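PDB 1W5R: arylamine n-acetyltransferase from Mycobacterium smegmatis, which catalyses the transfer of an acetyl group from acetyl-coenzyme A to arylamines, as in other arylamine N-acetyltransferases, which use a catalytic triad. Local coordinates for residues A[205-213]-A[221-229]. The protein carries 1 engineered substitution. Numbering follows the deposited sequence.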
ATOM      1  N   SER A 205       4.637 -24.184 -15.661  1.00 13.72           N
ATOM      2  CA  SER A 205       5.281 -22.888 -15.805  1.00 12.36           C
ATOM      3  C   SER A 205       4.640 -21.846 -14.895  1.00 11.66           C
ATOM      4  O   SER A 205       3.416 -21.739 -14.823  1.00 11.93           O
ATOM      5  CB  SER A 205       5.226 -22.412 -17.257  1.00 11.99           C
ATOM      6  OG  SER A 205       5.604 -21.044 -17.360  1.00 11.14           O
ATOM      7  N   HIS A 206       5.498 -21.066 -14.238  1.00 12.07           N
ATOM      8  CA  HIS A 206       5.073 -19.919 -13.418  1.00 11.72           C
ATOM      9  C   HIS A 206       4.127 -19.000 -14.194  1.00 10.56           C
ATOM     10  O   HIS A 206       3.225 -18.371 -13.616  1.00  9.94           O
ATOM     11  CB  HIS A 206       6.307 -19.131 -12.966  1.00 12.60           C
ATOM     12  CG  HIS A 206       6.026 -18.091 -11.921  1.00 13.08           C
ATOM     13  ND1 HIS A 206       6.132 -16.733 -12.156  1.00 14.83           N
ATOM     14  CD2 HIS A 206       5.647 -18.220 -10.627  1.00 14.07           C
ATOM     15  CE1 HIS A 206       5.839 -16.074 -11.048  1.00 12.80           C
ATOM     16  NE2 HIS A 206       5.539 -16.953 -10.108  1.00 15.45           N
ATOM     17  N   PHE A 207       4.333 -18.918 -15.510  1.00 10.02           N
ATOM     18  CA  PHE A 207       3.535 -18.014 -16.349  1.00  9.64           C
ATOM     19  C   PHE A 207       2.314 -18.667 -16.988  1.00  9.37           C
ATOM     20  O   PHE A 207       1.604 -18.025 -17.757  1.00  9.78           O
ATOM     21  CB  PHE A 207       4.427 -17.277 -17.356  1.00  9.88           C
ATOM     22  CG  PHE A 207       5.455 -16.439 -16.690  1.00 10.06           C
ATOM     23  CD1 PHE A 207       6.800 -16.803 -16.717  1.00  9.94           C
ATOM     24  CD2 PHE A 207       5.069 -15.321 -15.945  1.00 10.98           C
ATOM     25  CE1 PHE A 207       7.762 -16.041 -16.039  1.00  9.66           C
ATOM     26  CE2 PHE A 207       6.030 -14.538 -15.270  1.00 10.64           C
ATOM     27  CZ  PHE A 207       7.371 -14.910 -15.313  1.00 11.09           C
ATOM     28  N   VAL A 208       2.072 -19.935 -16.628  1.00  9.93           N
ATOM     29  CA  VAL A 208       0.848 -20.659 -16.999  1.00 11.18           C
ATOM     30  C   VAL A 208      -0.059 -20.831 -15.767  1.00 11.66           C
ATOM     31  O   VAL A 208      -1.278 -20.791 -15.890  1.00 12.72           O
ATOM     32  CB  VAL A 208       1.158 -22.020 -17.676  1.00 11.45           C
ATOM     33  CG1 VAL A 208      -0.111 -22.871 -17.883  1.00 11.94           C
ATOM     34  CG2 VAL A 208       1.835 -21.804 -19.030  1.00 11.43           C
ATOM     35  N   THR A 209       0.542 -20.958 -14.586  1.00 12.17           N
ATOM     36  CA  THR A 209      -0.230 -21.292 -13.376  1.00 12.23           C
ATOM     37  C   THR A 209      -0.771 -20.099 -12.593  1.00 11.59           C
ATOM     38  O   THR A 209      -1.493 -20.269 -11.603  1.00 11.93           O
ATOM     39  CB  THR A 209       0.592 -22.166 -12.402  1.00 13.25           C
ATOM     40  OG1 THR A 209       1.769 -21.463 -12.006  1.00 14.81           O
ATOM     41  CG2 THR A 209       0.980 -23.503 -13.044  1.00 14.87           C
ATOM     42  N   GLY A 210      -0.388 -18.899 -12.995  1.00 10.42           N
ATOM     43  CA  GLY A 210      -0.881 -17.710 -12.329  1.00  9.56           C
ATOM     44  C   GLY A 210      -0.712 -16.489 -13.200  1.00  9.48           C
ATOM     45  O   GLY A 210      -0.328 -16.606 -14.371  1.00 10.19           O
ATOM     46  N   LEU A 211      -0.977 -15.325 -12.599  1.00  9.03           N
ATOM     47  CA  LEU A 211      -1.014 -14.045 -13.288  1.00  9.22           C
ATOM     48  C   LEU A 211       0.085 -13.135 -12.755  1.00  8.80           C
ATOM     49  O   LEU A 211       0.141 -12.886 -11.545  1.00  8.82           O
ATOM     50  CB  LEU A 211      -2.366 -13.376 -13.013  1.00  9.52           C
ATOM     51  CG  LEU A 211      -2.505 -11.909 -13.424  1.00 10.90           C
ATOM     52  CD1 LEU A 211      -2.651 -11.792 -14.923  1.00 13.45           C
ATOM     53  CD2 LEU A 211      -3.695 -11.250 -12.729  1.00 11.86           C
ATOM     54  N   THR A 212       0.940 -12.633 -13.648  1.00  8.22           N
ATOM     55  CA  THR A 212       1.957 -11.645 -13.274  1.00  7.87           C
ATOM     56  C   THR A 212       1.817 -10.436 -14.184  1.00  7.73           C
ATOM     57  O   THR A 212       1.817 -10.575 -15.415  1.00  8.32           O
ATOM     58  CB  THR A 212       3.391 -12.181 -13.409  1.00  8.06           C
ATOM     59  OG1 THR A 212       3.584 -13.266 -12.501  1.00 10.83           O
ATOM     60  CG2 THR A 212       4.420 -11.082 -13.109  1.00  9.68           C
ATOM     61  N   VAL A 213       1.679  -9.261 -13.575  1.00  7.85           N
ATOM     62  CA  VAL A 213       1.607  -7.999 -14.307  1.00  8.38           C
ATOM     63  C   VAL A 213       2.547  -7.019 -13.620  1.00  8.29           C
ATOM     64  O   VAL A 213       2.593  -6.958 -12.391  1.00  9.63           O
ATOM     65  CB  VAL A 213       0.149  -7.443 -14.348  1.00  8.89           C
ATOM     66  CG1 VAL A 213       0.069  -6.192 -15.218  1.00  9.84           C
ATOM     67  CG2 VAL A 213      -0.816  -8.490 -14.878  1.00 10.13           C
ATOM     68  N   ARG A 221       8.548   0.428  -8.414  1.00 10.22           N
ATOM     69  CA  ARG A 221       8.337  -0.829  -9.136  1.00  9.47           C
ATOM     70  C   ARG A 221       7.011  -1.416  -8.696  1.00 10.10           C
ATOM     71  O   ARG A 221       6.750  -1.516  -7.493  1.00 10.68           O
ATOM     72  CB  ARG A 221       9.461  -1.817  -8.831  1.00  9.12           C
ATOM     73  CG  ARG A 221      10.840  -1.333  -9.267  1.00  9.18           C
ATOM     74  CD  ARG A 221      11.925  -2.315  -8.831  1.00  9.39           C
ATOM     75  NE  ARG A 221      13.260  -1.987  -9.351  1.00  9.51           N
ATOM     76  CZ  ARG A 221      13.657  -2.222 -10.607  1.00  9.28           C
ATOM     77  NH1 ARG A 221      12.823  -2.773 -11.487  1.00  9.52           N
ATOM     78  NH2 ARG A 221      14.893  -1.902 -10.989  1.00  9.32           N
ATOM     79  N   TYR A 222       6.197  -1.823  -9.666  1.00 10.56           N
ATOM     80  CA  TYR A 222       4.891  -2.421  -9.403  1.00 10.41           C
ATOM     81  C   TYR A 222       4.877  -3.847  -9.891  1.00 10.74           C
ATOM     82  O   TYR A 222       5.214  -4.105 -11.045  1.00 11.00           O
ATOM     83  CB  TYR A 222       3.792  -1.639 -10.137  1.00 11.45           C
ATOM     84  CG  TYR A 222       3.681  -0.213  -9.668  1.00 12.33           C
ATOM     85  CD1 TYR A 222       4.509   0.778 -10.195  1.00 12.77           C
ATOM     86  CD2 TYR A 222       2.750   0.144  -8.691  1.00 13.77           C
ATOM     87  CE1 TYR A 222       4.410   2.087  -9.761  1.00 15.19           C
ATOM     88  CE2 TYR A 222       2.647   1.461  -8.245  1.00 14.64           C
ATOM     89  CZ  TYR A 222       3.473   2.426  -8.788  1.00 14.86           C
ATOM     90  OH  TYR A 222       3.390   3.733  -8.341  1.00 16.22           O
ATOM     91  N   ASN A 223       4.502  -4.774  -9.008  1.00  9.98           N
ATOM     92  CA  ASN A 223       4.442  -6.178  -9.395  1.00 10.11           C
ATOM     93  C   ASN A 223       3.229  -6.868  -8.810  1.00  9.93           C
ATOM     94  O   ASN A 223       3.140  -7.037  -7.586  1.00 11.11           O
ATOM     95  CB  ASN A 223       5.694  -6.949  -9.001  1.00 11.53           C
ATOM     96  CG  ASN A 223       5.714  -8.324  -9.632  1.00 14.25           C
ATOM     97  OD1 ASN A 223       5.836  -8.440 -10.835  1.00 17.17           O
ATOM     98  ND2 ASN A 223       5.521  -9.358  -8.831  1.00 19.02           N
ATOM     99  N   LEU A 224       2.313  -7.247  -9.692  1.00  9.40           N
ATOM    100  CA  LEU A 224       1.090  -7.951  -9.312  1.00 10.26           C
ATOM    101  C   LEU A 224       1.278  -9.440  -9.572  1.00  9.65           C
ATOM    102  O   LEU A 224       1.634  -9.825 -10.682  1.00  9.68           O
ATOM    103  CB  LEU A 224      -0.068  -7.436 -10.172  1.00 11.32           C
ATOM    104  CG  LEU A 224      -1.443  -8.095  -9.981  1.00 11.85           C
ATOM    105  CD1 LEU A 224      -2.073  -7.603  -8.667  1.00 13.62           C
ATOM    106  CD2 LEU A 224      -2.384  -7.794 -11.144  1.00 12.32           C
ATOM    107  N   ARG A 225       1.076 -10.266  -8.547  1.00  9.30           N
ATOM    108  CA  ARG A 225       0.951 -11.703  -8.733  1.00  9.16           C
ATOM    109  C   ARG A 225      -0.407 -12.085  -8.165  1.00 10.05           C
ATOM    110  O   ARG A 225      -0.657 -11.896  -6.969  1.00  9.75           O
ATOM    111  CB  ARG A 225       2.082 -12.467  -8.027  1.00  9.31           C
ATOM    112  CG  ARG A 225       2.031 -13.998  -8.155  1.00  9.93           C
ATOM    113  CD  ARG A 225       2.201 -14.443  -9.610  1.00 10.62           C
ATOM    114  NE  ARG A 225       2.052 -15.895  -9.732  1.00 11.18           N
ATOM    115  CZ  ARG A 225       2.292 -16.588 -10.847  1.00 11.51           C
ATOM    116  NH1 ARG A 225       2.703 -15.968 -11.948  1.00 12.26           N
ATOM    117  NH2 ARG A 225       2.121 -17.908 -10.848  1.00 12.09           N
ATOM    118  N   GLY A 226      -1.295 -12.585  -9.014  1.00 10.03           N
ATOM    119  CA  GLY A 226      -2.645 -12.923  -8.536  1.00 10.52           C
ATOM    120  C   GLY A 226      -3.331 -11.691  -7.943  1.00 10.79           C
ATOM    121  O   GLY A 226      -3.404 -10.641  -8.586  1.00 10.67           O
ATOM    122  N   ARG A 227      -3.842 -11.809  -6.707  1.00 10.85           N
ATOM    123  CA  ARG A 227      -4.515 -10.691  -6.022  1.00 11.35           C
ATOM    124  C   ARG A 227      -3.572  -9.699  -5.329  1.00 11.28           C
ATOM    125  O   ARG A 227      -4.022  -8.665  -4.807  1.00 12.07           O
ATOM    126  CB  ARG A 227      -5.467 -11.239  -4.953  1.00 11.63           C
ATOM    127  CG  ARG A 227      -4.733 -11.836  -3.772  1.00 12.78           C
ATOM    128  CD  ARG A 227      -5.682 -12.129  -2.612  1.00 13.52           C
ATOM    129  NE  ARG A 227      -6.433 -13.369  -2.771  1.00 14.44           N
ATOM    130  CZ  ARG A 227      -7.765 -13.468  -2.763  1.00 15.14           C
ATOM    131  NH1 ARG A 227      -8.538 -12.390  -2.654  1.00 15.09           N
ATOM    132  NH2 ARG A 227      -8.316 -14.673  -2.882  1.00 16.23           N
ATOM    133  N   ASN A 228      -2.275 -10.012  -5.332  1.00 11.28           N
ATOM    134  CA  ASN A 228      -1.290  -9.295  -4.533  1.00 11.86           C
ATOM    135  C   ASN A 228      -0.429  -8.356  -5.362  1.00 11.80           C
ATOM    136  O   ASN A 228       0.376  -8.802  -6.191  1.00 11.56           O
ATOM    137  CB  ASN A 228      -0.400 -10.299  -3.808  1.00 11.84           C
ATOM    138  CG  ASN A 228      -1.180 -11.176  -2.846  1.00 13.90           C
ATOM    139  OD1 ASN A 228      -1.838 -10.681  -1.928  1.00 16.33           O
ATOM    140  ND2 ASN A 228      -1.112 -12.486  -3.056  1.00 16.44           N
ATOM    141  N   LEU A 229      -0.601  -7.063  -5.128  1.00 11.98           N
ATOM    142  CA  LEU A 229       0.185  -6.035  -5.781  1.00 12.45           C
ATOM    143  C   LEU A 229       1.279  -5.543  -4.848  1.00 12.18           C
ATOM    144  O   LEU A 229       0.999  -4.944  -3.799  1.00 12.42           O
ATOM    145  CB  LEU A 229      -0.711  -4.885  -6.232  1.00 12.77           C
ATOM    146  CG  LEU A 229      -0.048  -3.622  -6.768  1.00 13.96           C
ATOM    147  CD1 LEU A 229       0.815  -3.948  -7.994  1.00 14.71           C
ATOM    148  CD2 LEU A 229      -1.089  -2.579  -7.132  1.00 14.75           C
TER
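From the end of strand 220-225 in an antiparallel β-hairpin, R225 reaches past the start of strand 212-216 to grip H206 in helix 206-209, a case of one arginine joining a sheet to the short helix that leads into it. Both terminal nitrogens, NH1 and NH2, approach the backbone O of H206 end-on, each at 3.0 Å; NH2 lies on a lone pair of that oxygen, whereas NH1 stands above the carbonyl plane. NH1 also donates to T212 OG1 at 2.9 Å, and both acceptors lie close to the guanidinium plane. With its edge so engaged, the group offers its faces: the imidazole of H206 stacks flat on one, planes 5° apart and NE2 over the centre, while G210 CA packs on the other. R225 extends with CG anti to the backbone N (chi1 179°) and bends at chi2 (64°), which carries the guanidinium past T212 OG1 to H206 O.

In the ladder, T212 and R225 form a non-hydrogen-bonded pair with both side chains on one face. V213 and L224 form the hydrogen-bonded pair (L224 N to V213 O 2.7 Å); their side chains, joined by L211, pack on the other face, where L211 and L224 touch V248 of helix 245-255. Farther out, R225 NE forms a salt bridge with OXT of T278, the C-terminal residue. A type II' turn from R225 to N228 leads into strand 228-233, and within it G226 N donates to L211 O at 2.9 Å.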